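Long-range contact in 2'-5' RNA Ligase (Thermus thermophilus, PDB 1IUH), which belongs to the LigT-like members of the 2H phosphoesterase superfamily, built around a curled antiparallel sheet flanked by helices: residues 69-83 with 142-155. Residues are numbered along the deposited sequence; the frame is centred on the assembly and turned at random.
Sequences PFRARLRGTGYFPNE and RVPPVLFGLEWPVE
Two antiparallel strands of the LigT-like fold, 70-80 and the start of 150-164, pair from Phe70-Val154 to Leu74-Leu150. Ala72 sits at the middle of this ladder, its N 2.9 Å from Trp152 O and its O accepting the Trp152 N-H in return. The ladder ends in a G1 bulge, where Gly149 and Leu150 both face Leu74 and the return bond from Leu150 N to Leu74 O is weak.

On the sheet face carrying Phe70, Ala72 and Leu74, methyl and methine groups lie over rings. Val154 CB stands 3.9 Å from the centroid of the Phe70 ring; CG of Phe70 lies between its backbone N and carbonyl carbon (chi1 57°), which brings the ring alongside Val154. The Ala72 methyl rests on the six-membered ring of Trp152, beside Val154 CG2 on the same ring face. Leu74 CG covers one face of Phe148, and Val146 CG1 the opposite one. Phe98 of helix 96-113 and Val13 and Leu17 of helix 11-21 add to this apolar layer. On the other face, the Glu151 carboxylate lies over one face of the Arg71 guanidinium, a contact of charges alone in which the placing of OE2 is uncertain; its link to Arg73 NH1 is long.

Beyond the bulge, side chains take over from the backbone ladder. Thr77 OG1 receives the Val146 N-H at 2.9 Å, and Tyr79 OH that of Val143 at 2.8 Å, almost straight at 172°; a water bonded to Tyr79 OH and Pro144 O also reaches Thr77 OG1 weakly. Arg142 lays CD over the Tyr79 ring, 3.9 Å from its centroid, and NH2 continues to Pro81 O (3.3 Å) and to Gly84 O. Hydroxyl groups and a guanidinium thus satisfy main-chain polar groups where the two segments no longer pair through their backbones, extending the attachment past the end of the ladder between them.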
loop_
_atom_site.group_PDB
_atom_site.type_symbol
_atom_site.label_atom_id
_atom_site.label_comp_id
_atom_site.label_asym_id
_atom_site.label_seq_id
_atom_site.Cartn_x
_atom_site.Cartn_y
_atom_site.Cartn_z
ATOM N N PRO A 69 -12.897 -2.529 -12.149
ATOM C CA PRO A 69 -12.998 -1.881 -10.837
ATOM C C PRO A 69 -13.613 -2.976 -9.974
ATOM O O PRO A 69 -14.403 -3.743 -10.443
ATOM C CB PRO A 69 -13.985 -0.754 -11.107
ATOM C CG PRO A 69 -13.551 -0.323 -12.518
ATOM C CD PRO A 69 -13.401 -1.635 -13.215
ATOM N N PHE A 70 -13.231 -3.080 -8.717
ATOM C CA PHE A 70 -13.777 -4.134 -7.861
ATOM C C PHE A 70 -14.057 -3.531 -6.467
ATOM O O PHE A 70 -13.476 -2.501 -6.143
ATOM C CB PHE A 70 -12.756 -5.266 -7.770
ATOM C CG PHE A 70 -11.402 -4.830 -7.253
ATOM C CD1 PHE A 70 -11.173 -4.734 -5.891
ATOM C CD2 PHE A 70 -10.328 -4.535 -8.164
ATOM C CE1 PHE A 70 -9.876 -4.361 -5.394
ATOM C CE2 PHE A 70 -9.026 -4.160 -7.689
ATOM C CZ PHE A 70 -8.808 -4.081 -6.269
ATOM N N ARG A 71 -14.924 -4.151 -5.663
ATOM C CA ARG A 71 -15.198 -3.622 -4.325
ATOM C C ARG A 71 -14.242 -4.199 -3.295
ATOM O O ARG A 71 -13.915 -5.395 -3.352
ATOM C CB ARG A 71 -16.610 -3.966 -3.873
ATOM C CG ARG A 71 -17.653 -2.896 -4.148
ATOM C CD ARG A 71 -18.396 -3.074 -5.468
ATOM N NE ARG A 71 -19.716 -3.696 -5.374
ATOM C CZ ARG A 71 -19.909 -4.975 -5.094
ATOM N NH1 ARG A 71 -18.876 -5.760 -4.874
ATOM N NH2 ARG A 71 -21.130 -5.471 -5.050
ATOM N N ALA A 72 -13.765 -3.347 -2.378
ATOM C CA ALA A 72 -12.897 -3.776 -1.288
ATOM C C ALA A 72 -13.694 -3.444 -0.016
ATOM O O ALA A 72 -14.612 -2.584 -0.016
ATOM C CB ALA A 72 -11.596 -3.012 -1.270
ATOM N N ARG A 73 -13.319 -4.133 1.058
ATOM C CA ARG A 73 -13.920 -3.985 2.360
ATOM C C ARG A 73 -12.749 -3.755 3.320
ATOM O O ARG A 73 -11.688 -4.377 3.221
ATOM C CB ARG A 73 -14.673 -5.256 2.671
ATOM C CG ARG A 73 -15.251 -5.339 4.016
ATOM C CD ARG A 73 -16.716 -5.817 3.952
ATOM N NE ARG A 73 -17.620 -4.870 4.636
ATOM C CZ ARG A 73 -18.858 -4.595 4.219
ATOM N NH1 ARG A 73 -19.338 -5.208 3.132
ATOM N NH2 ARG A 73 -19.595 -3.666 4.844
ATOM N N LEU A 74 -12.935 -2.789 4.204
ATOM C CA LEU A 74 -11.956 -2.453 5.227
ATOM C C LEU A 74 -12.411 -3.390 6.339
ATOM O O LEU A 74 -13.603 -3.520 6.587
ATOM C CB LEU A 74 -12.128 -0.991 5.604
ATOM C CG LEU A 74 -10.914 -0.190 6.031
ATOM C CD1 LEU A 74 -9.806 -0.381 5.071
ATOM C CD2 LEU A 74 -11.296 1.247 6.100
ATOM N N ARG A 75 -11.497 -4.079 6.999
ATOM C CA ARG A 75 -11.984 -5.019 7.989
ATOM C C ARG A 75 -11.041 -5.315 9.159
ATOM O O ARG A 75 -10.225 -6.221 9.068
ATOM C CB ARG A 75 -12.333 -6.298 7.219
ATOM C CG ARG A 75 -13.226 -7.257 7.934
ATOM C CD ARG A 75 -13.772 -8.298 6.964
ATOM N NE ARG A 75 -14.406 -9.394 7.705
ATOM C CZ ARG A 75 -13.741 -10.392 8.284
ATOM N NH1 ARG A 75 -12.415 -10.454 8.195
ATOM N NH2 ARG A 75 -14.410 -11.301 8.991
ATOM N N GLY A 76 -11.134 -4.570 10.256
ATOM C CA GLY A 76 -10.241 -4.850 11.388
ATOM C C GLY A 76 -8.837 -4.298 11.293
ATOM O O GLY A 76 -8.401 -3.899 10.212
ATOM N N THR A 77 -8.124 -4.263 12.417
ATOM C CA THR A 77 -6.745 -3.728 12.473
ATOM C C THR A 77 -5.757 -4.806 12.896
ATOM O O THR A 77 -6.178 -5.883 13.269
ATOM C CB THR A 77 -6.612 -2.671 13.535
ATOM O OG1 THR A 77 -7.299 -3.153 14.689
ATOM C CG2 THR A 77 -7.148 -1.349 13.109
ATOM N N GLY A 78 -4.455 -4.510 12.849
ATOM C CA GLY A 78 -3.449 -5.456 13.288
ATOM C C GLY A 78 -2.083 -4.812 13.505
ATOM O O GLY A 78 -1.933 -3.593 13.239
ATOM N N TYR A 79 -1.101 -5.601 13.996
ATOM C CA TYR A 79 0.297 -5.117 14.192
ATOM C C TYR A 79 1.379 -6.026 13.628
ATOM O O TYR A 79 1.186 -7.211 13.466
ATOM C CB TYR A 79 0.695 -4.934 15.666
ATOM C CG TYR A 79 -0.187 -4.010 16.427
ATOM C CD1 TYR A 79 -1.431 -4.440 16.869
ATOM C CD2 TYR A 79 0.186 -2.695 16.643
ATOM C CE1 TYR A 79 -2.287 -3.580 17.505
ATOM C CE2 TYR A 79 -0.659 -1.823 17.263
ATOM C CZ TYR A 79 -1.903 -2.260 17.704
ATOM O OH TYR A 79 -2.756 -1.424 18.364
ATOM N N PHE A 80 2.527 -5.441 13.338
ATOM C CA PHE A 80 3.644 -6.221 12.892
ATOM C C PHE A 80 4.793 -5.699 13.717
ATOM O O PHE A 80 5.030 -4.502 13.771
ATOM C CB PHE A 80 4.000 -6.019 11.416
ATOM C CG PHE A 80 5.395 -6.553 11.064
ATOM C CD1 PHE A 80 5.605 -7.923 10.848
ATOM C CD2 PHE A 80 6.524 -5.702 11.109
ATOM C CE1 PHE A 80 6.909 -8.422 10.702
ATOM C CE2 PHE A 80 7.832 -6.196 10.966
ATOM C CZ PHE A 80 8.023 -7.553 10.767
ATOM N N PRO A 81 5.501 -6.596 14.408
ATOM C CA PRO A 81 5.259 -8.032 14.445
ATOM C C PRO A 81 4.041 -8.316 15.303
ATOM O O PRO A 81 3.719 -7.545 16.197
ATOM C CB PRO A 81 6.527 -8.557 15.075
ATOM C CG PRO A 81 7.521 -7.667 14.551
ATOM C CD PRO A 81 6.905 -6.328 14.758
ATOM N N ASN A 82 3.396 -9.440 15.030
ATOM C CA ASN A 82 2.184 -9.892 15.723
ATOM C C ASN A 82 2.290 -9.997 17.259
ATOM O O ASN A 82 1.290 -9.829 17.961
ATOM C CB ASN A 82 1.793 -11.253 15.134
ATOM C CG ASN A 82 0.310 -11.508 15.171
ATOM O OD1 ASN A 82 -0.274 -11.683 16.240
ATOM N ND2 ASN A 82 -0.318 -11.528 13.994
ATOM N N GLU A 83 3.484 -10.325 17.765
ATOM C CA GLU A 83 3.752 -10.442 19.199
ATOM C C GLU A 83 5.042 -9.686 19.504
ATOM O O GLU A 83 5.936 -9.613 18.664
ATOM C CB GLU A 83 3.869 -11.905 19.598
ATOM C CG GLU A 83 2.577 -12.656 19.307
ATOM C CD GLU A 83 2.724 -14.173 19.380
ATOM O OE1 GLU A 83 3.730 -14.700 18.840
ATOM O OE2 GLU A 83 1.828 -14.845 19.962
ATOM N N ARG A 142 -0.026 -1.228 22.345
ATOM C CA ARG A 142 -1.041 -1.686 21.426
ATOM C C ARG A 142 -2.306 -1.010 21.960
ATOM O O ARG A 142 -2.406 -0.684 23.140
ATOM C CB ARG A 142 -1.294 -3.195 21.560
ATOM C CG ARG A 142 -0.066 -4.044 21.525
ATOM C CD ARG A 142 -0.006 -5.000 20.336
ATOM N NE ARG A 142 1.364 -5.524 20.240
ATOM C CZ ARG A 142 1.769 -6.418 19.338
ATOM N NH1 ARG A 142 0.896 -6.896 18.447
ATOM N NH2 ARG A 142 3.032 -6.820 19.317
ATOM N N VAL A 143 -3.276 -0.847 21.089
ATOM C CA VAL A 143 -4.583 -0.269 21.426
ATOM C C VAL A 143 -5.552 -1.363 20.965
ATOM O O VAL A 143 -5.241 -2.085 20.017
ATOM C CB VAL A 143 -4.844 0.979 20.576
ATOM C CG1 VAL A 143 -6.355 1.251 20.511
ATOM C CG2 VAL A 143 -4.047 2.155 21.123
ATOM N N PRO A 144 -6.741 -1.486 21.576
ATOM C CA PRO A 144 -7.655 -2.552 21.116
ATOM C C PRO A 144 -7.941 -2.527 19.628
ATOM O O PRO A 144 -7.734 -1.523 18.943
ATOM C CB PRO A 144 -8.939 -2.313 21.905
ATOM C CG PRO A 144 -8.489 -1.605 23.154
ATOM C CD PRO A 144 -7.370 -0.661 22.627
ATOM N N PRO A 145 -8.417 -3.647 19.106
ATOM C CA PRO A 145 -8.744 -3.756 17.683
ATOM C C PRO A 145 -9.768 -2.718 17.257
ATOM O O PRO A 145 -10.574 -2.291 18.065
ATOM C CB PRO A 145 -9.296 -5.167 17.569
ATOM C CG PRO A 145 -8.519 -5.935 18.670
ATOM C CD PRO A 145 -8.442 -4.951 19.799
ATOM N N VAL A 146 -9.715 -2.285 16.000
ATOM C CA VAL A 146 -10.707 -1.346 15.481
ATOM C C VAL A 146 -11.420 -2.053 14.312
ATOM O O VAL A 146 -10.773 -2.346 13.285
ATOM C CB VAL A 146 -10.097 -0.027 14.912
ATOM C CG1 VAL A 146 -11.186 0.759 14.182
ATOM C CG2 VAL A 146 -9.547 0.837 16.012
ATOM N N LEU A 147 -12.717 -2.347 14.470
ATOM C CA LEU A 147 -13.484 -2.993 13.397
ATOM C C LEU A 147 -14.029 -1.946 12.488
ATOM O O LEU A 147 -14.499 -0.905 12.957
ATOM C CB LEU A 147 -14.630 -3.798 13.952
ATOM C CG LEU A 147 -14.064 -4.818 14.926
ATOM C CD1 LEU A 147 -15.150 -5.885 15.220
ATOM C CD2 LEU A 147 -12.794 -5.479 14.311
ATOM N N PHE A 148 -13.987 -2.197 11.187
ATOM C CA PHE A 148 -14.479 -1.180 10.263
ATOM C C PHE A 148 -15.785 -1.465 9.507
ATOM O O PHE A 148 -16.711 -0.624 9.523
ATOM C CB PHE A 148 -13.411 -0.853 9.231
ATOM C CG PHE A 148 -12.133 -0.342 9.814
ATOM C CD1 PHE A 148 -11.086 -1.205 10.079
ATOM C CD2 PHE A 148 -11.940 1.033 10.015
ATOM C CE1 PHE A 148 -9.845 -0.708 10.531
ATOM C CE2 PHE A 148 -10.700 1.528 10.463
ATOM C CZ PHE A 148 -9.650 0.644 10.717
ATOM N N GLY A 149 -15.820 -2.628 8.827
ATOM C CA GLY A 149 -16.959 -3.029 8.012
ATOM C C GLY A 149 -17.333 -1.887 7.093
ATOM O O GLY A 149 -18.393 -1.281 7.227
ATOM N N LEU A 150 -16.454 -1.545 6.169
ATOM C CA LEU A 150 -16.737 -0.452 5.256
ATOM C C LEU A 150 -16.333 -0.882 3.834
ATOM O O LEU A 150 -15.172 -1.168 3.598
ATOM C CB LEU A 150 -15.967 0.798 5.678
ATOM C CG LEU A 150 -15.817 1.870 4.584
ATOM C CD1 LEU A 150 -17.207 2.304 4.099
ATOM C CD2 LEU A 150 -15.004 3.065 5.072
ATOM N N GLU A 151 -17.287 -0.892 2.898
ATOM C CA GLU A 151 -17.027 -1.305 1.517
ATOM C C GLU A 151 -16.805 -0.073 0.665
ATOM O O GLU A 151 -17.378 0.961 0.897
ATOM C CB GLU A 151 -18.208 -2.135 0.942
ATOM C CG GLU A 151 -17.860 -2.941 -0.322
ATOM C CD GLU A 151 -19.066 -3.665 -1.033
ATOM O OE1 GLU A 151 -19.672 -4.616 -0.493
ATOM O OE2 GLU A 151 -19.407 -3.273 -2.166
ATOM N N TRP A 152 -15.930 -0.161 -0.302
ATOM C CA TRP A 152 -15.745 0.969 -1.177
ATOM C C TRP A 152 -15.321 0.427 -2.538
ATOM O O TRP A 152 -14.851 -0.710 -2.644
ATOM C CB TRP A 152 -14.716 1.933 -0.591
ATOM C CG TRP A 152 -13.318 1.699 -0.995
ATOM C CD1 TRP A 152 -12.646 2.344 -1.995
ATOM C CD2 TRP A 152 -12.336 0.928 -0.290
ATOM N NE1 TRP A 152 -11.323 2.050 -1.934
ATOM C CE2 TRP A 152 -11.090 1.189 -0.907
ATOM C CE3 TRP A 152 -12.388 0.050 0.807
ATOM C CZ2 TRP A 152 -9.892 0.612 -0.468
ATOM C CZ3 TRP A 152 -11.215 -0.528 1.253
ATOM C CH2 TRP A 152 -9.974 -0.249 0.623
ATOM N N PRO A 153 -15.498 1.219 -3.595
ATOM C CA PRO A 153 -15.149 0.880 -4.992
ATOM C C PRO A 153 -13.700 1.148 -5.343
ATOM O O PRO A 153 -13.303 2.296 -5.321
ATOM C CB PRO A 153 -16.070 1.826 -5.828
ATOM C CG PRO A 153 -17.220 2.149 -4.872
ATOM C CD PRO A 153 -16.434 2.361 -3.562
ATOM N N VAL A 154 -12.902 0.148 -5.699
ATOM C CA VAL A 154 -11.490 0.427 -6.114
ATOM C C VAL A 154 -11.502 0.574 -7.626
ATOM O O VAL A 154 -11.799 -0.390 -8.322
ATOM C CB VAL A 154 -10.514 -0.724 -5.727
ATOM C CG1 VAL A 154 -9.135 -0.411 -6.200
ATOM C CG2 VAL A 154 -10.521 -0.946 -4.200
ATOM N N GLU A 155 -11.189 1.779 -8.115
ATOM C CA GLU A 155 -11.206 2.128 -9.540
ATOM C C GLU A 155 -9.873 2.266 -10.222
ATOM O O GLU A 155 -9.821 2.501 -11.433
ATOM C CB GLU A 155 -11.906 3.436 -9.737
ATOM C CG GLU A 155 -12.897 3.652 -8.711
ATOM C CD GLU A 155 -14.276 3.558 -9.253
ATOM O OE1 GLU A 155 -14.478 2.699 -10.157
ATOM O OE2 GLU A 155 -15.147 4.343 -8.761
HETATM O O HOH W 1 -5.387 -1.725 16.981
#